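PDB 5KAK: NIPSNAP domain-containing protein from Burkholderia xenovorans, which is of unknown function but belongs to the NipSnap family and has a dimeric alpha-beta barrel type of fold. Local coordinates for residues E25-Q38 against E83-L96. Residues are numbered along the deposited sequence; the frame is centred on the assembly and turned at random.
Sequences EFAQHFEREGIAIQ and EWQEYVRKNIQPLL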
loop_
_atom_site.group_PDB
_atom_site.type_symbol
_atom_site.label_atom_id
_atom_site.label_comp_id
_atom_site.label_asym_id
_atom_site.label_seq_id
_atom_site.Cartn_x
_atom_site.Cartn_y
_atom_site.Cartn_z
ATOM N N GLU E 25 21.656 -10.744 11.041
ATOM C CA GLU E 25 22.923 -10.610 10.336
ATOM C C GLU E 25 23.239 -9.154 10.026
ATOM O O GLU E 25 24.401 -8.732 10.130
ATOM C CB GLU E 25 22.906 -11.417 9.046
ATOM C CG GLU E 25 24.297 -11.582 8.468
ATOM C CD GLU E 25 24.310 -12.314 7.151
ATOM O OE1 GLU E 25 23.456 -13.209 6.957
ATOM O OE2 GLU E 25 25.180 -11.993 6.312
ATOM N N PHE E 26 22.226 -8.389 9.599
ATOM C CA PHE E 26 22.394 -6.961 9.333
ATOM C C PHE E 26 22.979 -6.254 10.555
ATOM O O PHE E 26 24.009 -5.567 10.463
ATOM C CB PHE E 26 21.037 -6.364 8.928
ATOM C CG PHE E 26 21.098 -4.936 8.451
ATOM C CD1 PHE E 26 21.239 -3.904 9.352
ATOM C CD2 PHE E 26 20.972 -4.623 7.094
ATOM C CE1 PHE E 26 21.283 -2.596 8.927
ATOM C CE2 PHE E 26 21.009 -3.320 6.661
ATOM C CZ PHE E 26 21.162 -2.299 7.572
ATOM N N ALA E 27 22.362 -6.465 11.721
ATOM C CA ALA E 27 22.856 -5.879 12.965
ATOM C C ALA E 27 24.264 -6.353 13.290
ATOM O O ALA E 27 25.107 -5.561 13.729
ATOM C CB ALA E 27 21.905 -6.222 14.114
ATOM N N GLN E 28 24.532 -7.649 13.112
ATOM C CA GLN E 28 25.873 -8.169 13.342
ATOM C C GLN E 28 26.893 -7.448 12.476
ATOM O O GLN E 28 27.968 -7.067 12.949
ATOM C CB GLN E 28 25.909 -9.673 13.066
ATOM C CG GLN E 28 25.318 -10.529 14.176
ATOM C CD GLN E 28 25.475 -12.021 13.899
ATOM O OE1 GLN E 28 25.660 -12.439 12.751
ATOM N NE2 GLN E 28 25.404 -12.831 14.955
ATOM N N HIS E 29 26.588 -7.271 11.189
ATOM C CA HIS E 29 27.573 -6.665 10.303
ATOM C C HIS E 29 27.854 -5.232 10.721
ATOM O O HIS E 29 29.010 -4.790 10.710
ATOM C CB HIS E 29 27.093 -6.715 8.853
ATOM C CG HIS E 29 27.186 -8.077 8.231
ATOM N ND1 HIS E 29 28.364 -8.787 8.159
ATOM C CD2 HIS E 29 26.244 -8.849 7.639
ATOM C CE1 HIS E 29 28.143 -9.942 7.557
ATOM N NE2 HIS E 29 26.864 -10.003 7.233
ATOM N N PHE E 30 26.808 -4.500 11.127
ATOM C CA PHE E 30 26.989 -3.100 11.477
ATOM C C PHE E 30 27.697 -2.943 12.813
ATOM O O PHE E 30 28.559 -2.069 12.960
ATOM C CB PHE E 30 25.630 -2.373 11.462
ATOM C CG PHE E 30 25.364 -1.702 10.152
ATOM C CD1 PHE E 30 24.764 -2.388 9.114
ATOM C CD2 PHE E 30 25.839 -0.419 9.924
ATOM C CE1 PHE E 30 24.574 -1.784 7.886
ATOM C CE2 PHE E 30 25.668 0.185 8.707
ATOM C CZ PHE E 30 25.038 -0.492 7.685
ATOM N N GLU E 31 27.347 -3.756 13.810
ATOM C CA GLU E 31 28.027 -3.607 15.092
ATOM C C GLU E 31 29.484 -4.037 14.987
ATOM O O GLU E 31 30.361 -3.407 15.583
ATOM C CB GLU E 31 27.312 -4.390 16.192
ATOM C CG GLU E 31 27.381 -5.898 16.033
ATOM C CD GLU E 31 26.411 -6.615 16.957
ATOM O OE1 GLU E 31 25.667 -5.916 17.680
ATOM O OE2 GLU E 31 26.392 -7.866 16.956
ATOM N N ARG E 32 29.771 -5.081 14.203
ATOM C CA ARG E 32 31.146 -5.561 14.104
ATOM C C ARG E 32 32.006 -4.702 13.191
ATOM O O ARG E 32 33.223 -4.642 13.380
ATOM C CB ARG E 32 31.185 -7.005 13.592
ATOM C CG ARG E 32 30.622 -8.035 14.543
ATOM C CD ARG E 32 30.649 -9.408 13.901
ATOM N NE ARG E 32 30.025 -10.429 14.733
ATOM C CZ ARG E 32 29.783 -11.667 14.320
ATOM N NH1 ARG E 32 30.112 -12.023 13.085
ATOM N NH2 ARG E 32 29.211 -12.545 15.132
ATOM N N GLU E 33 31.420 -4.048 12.197
ATOM C CA GLU E 33 32.238 -3.467 11.142
ATOM C C GLU E 33 31.643 -2.188 10.561
ATOM O O GLU E 33 32.335 -1.174 10.447
ATOM C CB GLU E 33 32.462 -4.509 10.037
ATOM C CG GLU E 33 33.217 -3.992 8.828
ATOM C CD GLU E 33 33.485 -5.067 7.784
ATOM O OE1 GLU E 33 32.949 -6.194 7.911
ATOM O OE2 GLU E 33 34.233 -4.783 6.826
ATOM N N GLY E 34 30.359 -2.213 10.195
ATOM C CA GLY E 34 29.822 -1.150 9.359
ATOM C C GLY E 34 29.647 0.190 10.045
ATOM O O GLY E 34 29.804 1.236 9.409
ATOM N N ILE E 35 29.297 0.197 11.329
ATOM C CA ILE E 35 29.010 1.484 11.954
ATOM C C ILE E 35 30.304 2.245 12.213
ATOM O O ILE E 35 30.313 3.484 12.186
ATOM C CB ILE E 35 28.164 1.301 13.231
ATOM C CG1 ILE E 35 27.413 2.593 13.570
ATOM C CG2 ILE E 35 29.025 0.849 14.411
ATOM C CD1 ILE E 35 26.377 3.003 12.515
ATOM N N ALA E 36 31.416 1.530 12.423
ATOM C CA ALA E 36 32.708 2.188 12.579
ATOM C C ALA E 36 33.097 2.933 11.315
ATOM O O ALA E 36 33.855 3.907 11.377
ATOM C CB ALA E 36 33.785 1.163 12.934
ATOM N N ILE E 37 32.614 2.475 10.162
ATOM C CA ILE E 37 32.829 3.202 8.918
ATOM C C ILE E 37 31.870 4.378 8.817
ATOM O O ILE E 37 32.277 5.513 8.546
ATOM C CB ILE E 37 32.657 2.267 7.708
ATOM C CG1 ILE E 37 33.584 1.068 7.792
ATOM C CG2 ILE E 37 32.901 3.022 6.414
ATOM C CD1 ILE E 37 33.276 0.026 6.745
ATOM N N GLN E 38 30.573 4.113 9.029
ATOM C CA GLN E 38 29.545 5.052 8.605
ATOM C C GLN E 38 29.331 6.181 9.603
ATOM O O GLN E 38 29.195 7.337 9.202
ATOM C CB GLN E 38 28.233 4.302 8.357
ATOM C CG GLN E 38 27.105 5.181 7.814
ATOM C CD GLN E 38 25.776 4.452 7.744
ATOM O OE1 GLN E 38 25.487 3.592 8.572
ATOM N NE2 GLN E 38 24.965 4.784 6.743
ATOM N N GLU E 83 36.091 1.602 1.088
ATOM C CA GLU E 83 35.819 0.689 2.194
ATOM C C GLU E 83 34.325 0.532 2.412
ATOM O O GLU E 83 33.830 -0.576 2.654
ATOM C CB GLU E 83 36.481 1.205 3.470
ATOM C CG GLU E 83 36.260 0.345 4.697
ATOM C CD GLU E 83 36.781 0.990 5.970
ATOM O OE1 GLU E 83 36.802 2.241 6.049
ATOM O OE2 GLU E 83 37.167 0.241 6.894
ATOM N N TRP E 84 33.593 1.636 2.339
ATOM C CA TRP E 84 32.147 1.571 2.492
ATOM C C TRP E 84 31.511 0.793 1.345
ATOM O O TRP E 84 30.676 -0.088 1.572
ATOM C CB TRP E 84 31.572 2.981 2.572
ATOM C CG TRP E 84 30.068 3.009 2.651
ATOM C CD1 TRP E 84 29.207 3.445 1.693
ATOM C CD2 TRP E 84 29.262 2.570 3.747
ATOM N NE1 TRP E 84 27.905 3.318 2.127
ATOM C CE2 TRP E 84 27.912 2.785 3.388
ATOM C CE3 TRP E 84 29.549 2.029 5.003
ATOM C CZ2 TRP E 84 26.852 2.472 4.239
ATOM C CZ3 TRP E 84 28.500 1.722 5.847
ATOM C CH2 TRP E 84 27.166 1.937 5.463
ATOM N N GLN E 85 31.887 1.112 0.100
ATOM C CA GLN E 85 31.293 0.416 -1.039
ATOM C C GLN E 85 31.507 -1.088 -0.931
ATOM O O GLN E 85 30.578 -1.872 -1.160
ATOM C CB GLN E 85 31.869 0.947 -2.355
ATOM C CG GLN E 85 31.482 2.381 -2.685
ATOM C CD GLN E 85 30.029 2.520 -3.129
ATOM O OE1 GLN E 85 29.362 1.531 -3.439
ATOM N NE2 GLN E 85 29.537 3.755 -3.168
ATOM N N GLU E 86 32.718 -1.508 -0.553
ATOM C CA GLU E 86 32.991 -2.938 -0.426
ATOM C C GLU E 86 32.189 -3.560 0.713
ATOM O O GLU E 86 31.633 -4.652 0.560
ATOM C CB GLU E 86 34.489 -3.176 -0.226
ATOM C CG GLU E 86 34.847 -4.607 0.146
ATOM C CD GLU E 86 34.519 -5.605 -0.952
ATOM O OE1 GLU E 86 34.263 -5.180 -2.105
ATOM O OE2 GLU E 86 34.524 -6.820 -0.656
ATOM N N TYR E 87 32.111 -2.877 1.859
ATOM C CA TYR E 87 31.345 -3.408 2.984
ATOM C C TYR E 87 29.883 -3.627 2.609
ATOM O O TYR E 87 29.300 -4.670 2.933
ATOM C CB TYR E 87 31.459 -2.470 4.187
ATOM C CG TYR E 87 30.402 -2.715 5.236
ATOM C CD1 TYR E 87 30.560 -3.706 6.185
ATOM C CD2 TYR E 87 29.237 -1.956 5.275
ATOM C CE1 TYR E 87 29.596 -3.943 7.135
ATOM C CE2 TYR E 87 28.263 -2.191 6.223
ATOM C CZ TYR E 87 28.445 -3.184 7.148
ATOM O OH TYR E 87 27.483 -3.415 8.100
ATOM N N VAL E 88 29.274 -2.661 1.924
ATOM C CA VAL E 88 27.871 -2.799 1.530
ATOM C C VAL E 88 27.701 -3.951 0.547
ATOM O O VAL E 88 26.793 -4.782 0.688
ATOM C CB VAL E 88 27.348 -1.481 0.939
ATOM C CG1 VAL E 88 25.989 -1.695 0.282
ATOM C CG2 VAL E 88 27.242 -0.427 2.024
ATOM N N ARG E 89 28.573 -4.018 -0.462
ATOM C CA ARG E 89 28.459 -5.047 -1.492
ATOM C C ARG E 89 28.607 -6.444 -0.900
ATOM O O ARG E 89 27.822 -7.351 -1.202
ATOM C CB ARG E 89 29.515 -4.807 -2.578
ATOM C CG ARG E 89 29.603 -5.913 -3.630
ATOM C CD ARG E 89 31.028 -6.079 -4.173
ATOM N NE ARG E 89 31.928 -6.729 -3.217
ATOM C CZ ARG E 89 31.965 -8.043 -2.987
ATOM N NH1 ARG E 89 32.812 -8.540 -2.095
ATOM N NH2 ARG E 89 31.142 -8.859 -3.633
ATOM N N LYS E 90 29.612 -6.632 -0.043
ATOM C CA LYS E 90 29.884 -7.955 0.507
ATOM C C LYS E 90 28.809 -8.381 1.502
ATOM O O LYS E 90 28.318 -9.517 1.448
ATOM C CB LYS E 90 31.265 -7.964 1.172
ATOM C CG LYS E 90 31.686 -9.305 1.755
ATOM C CD LYS E 90 32.990 -9.183 2.542
ATOM C CE LYS E 90 33.555 -10.548 2.887
ATOM N NZ LYS E 90 32.531 -11.441 3.502
ATOM N N ASN E 91 28.415 -7.481 2.407
ATOM C CA ASN E 91 27.685 -7.899 3.594
ATOM C C ASN E 91 26.233 -7.470 3.655
ATOM O O ASN E 91 25.426 -8.208 4.214
ATOM C CB ASN E 91 28.379 -7.374 4.853
ATOM C CG ASN E 91 29.793 -7.876 4.970
ATOM O OD1 ASN E 91 30.018 -9.065 5.215
ATOM N ND2 ASN E 91 30.755 -6.986 4.788
ATOM N N ILE E 92 25.882 -6.294 3.142
ATOM C CA ILE E 92 24.542 -5.749 3.329
ATOM C C ILE E 92 23.682 -5.919 2.085
ATOM O O ILE E 92 22.499 -6.256 2.189
ATOM C CB ILE E 92 24.615 -4.267 3.753
ATOM C CG1 ILE E 92 25.342 -4.119 5.099
ATOM C CG2 ILE E 92 23.212 -3.663 3.815
ATOM C CD1 ILE E 92 24.808 -5.000 6.210
ATOM N N GLN E 93 24.261 -5.663 0.916
ATOM C CA GLN E 93 23.548 -5.815 -0.351
ATOM C C GLN E 93 22.732 -7.101 -0.449
ATOM O O GLN E 93 21.564 -7.025 -0.867
ATOM C CB GLN E 93 24.567 -5.715 -1.497
ATOM C CG GLN E 93 23.982 -5.987 -2.852
ATOM C CD GLN E 93 23.054 -4.884 -3.287
ATOM O OE1 GLN E 93 23.311 -3.714 -3.018
ATOM N NE2 GLN E 93 21.959 -5.249 -3.948
ATOM N N PRO E 94 23.249 -8.284 -0.089
ATOM C CA PRO E 94 22.438 -9.509 -0.209
ATOM C C PRO E 94 21.240 -9.574 0.728
ATOM O O PRO E 94 20.376 -10.446 0.530
ATOM C CB PRO E 94 23.434 -10.625 0.116
ATOM C CG PRO E 94 24.786 -10.009 -0.085
ATOM C CD PRO E 94 24.634 -8.596 0.318
ATOM N N LEU E 95 21.152 -8.704 1.729
ATOM C CA LEU E 95 20.053 -8.741 2.681
ATOM C C LEU E 95 18.951 -7.762 2.337
ATOM O O LEU E 95 17.880 -7.828 2.953
ATOM C CB LEU E 95 20.553 -8.445 4.101
ATOM C CG LEU E 95 21.763 -9.214 4.628
ATOM C CD1 LEU E 95 22.300 -8.589 5.916
ATOM C CD2 LEU E 95 21.389 -10.666 4.871
ATOM N N LEU E 96 19.181 -6.885 1.358
ATOM C CA LEU E 96 18.247 -5.808 1.041
ATOM C C LEU E 96 17.137 -6.279 0.109
ATOM O O LEU E 96 17.361 -7.087 -0.799
ATOM C CB LEU E 96 18.998 -4.647 0.392
ATOM C CG LEU E 96 20.103 -4.038 1.245
ATOM C CD1 LEU E 96 20.902 -3.014 0.441
ATOM C CD2 LEU E 96 19.471 -3.391 2.453
HETATM O O HOH W 1 24.989 -10.730 3.815
HETATM O O HOH W 2 33.287 -8.135 6.010
HETATM O O HOH W 3 35.898 -2.733 7.072
#
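Tyr87 reaches from helix 82-92 into helix 23-42 and settles as a knob in a hole formed by Phe30, Glu33, Gly34 and Ile37. The two helices run roughly antiparallel (147°, axes 10.3 Å apart) and belong to the ferredoxin-like alpha-beta unit of the dimeric alpha-beta barrel clan, in which helices cover one face of an antiparallel sheet. With CG anti to the backbone N (chi1 163°), the Tyr87 ring is carried from CB towards Gly34 and Phe30. Its CB touches Ile37 CD1; farther out, CD1 runs beside the Glu33 carboxylate, 3.6 Å from Glu33 CD, while CE2 meets Phe30 CZ. Gly34 CA lies over one face, offset toward the rim and 3.3 Å from Tyr87 CZ, a CH-pi contact; with no side chain at Gly34, the backbone of helix 23-42 lies directly on the ring. Finally OH lies over one face of Phe30, 3.1 Å from Phe30 CD1; the Tyr87 ring thus turns its edge to the Phe30 face, planes at 88°.

Trp84 CZ3 meets Gln38 CB, and Trp84 CE3 meets Ile37 CG2. Nearer the sheet, Ile92 CG2 packs 3.6 Å from Phe26 CE2. Phe26 continues onto strands 10-18 and 58-65, and Phe30 packs on Phe109 of a second subunit, so helix 23-42 is tied to the sheet and to that subunit.

The margin away from the sheet is polar and bridged by water. One water donates to Glu33 OE1 and accepts from Asn91 ND2; another links Glu33 OE2 to Glu83 OE2, probably easing the proximity of two carboxylates. A third donates to both Glu25 OE2 and Asn91 O. Asn91 CB sits over the centre of the His29 imidazole, 3.5 Å from its centroid. The bond from His29 NE2 to Glu25 OE2 (2.8 Å), in the ring plane and to the anti lone pair, helps hold the ring's rotation.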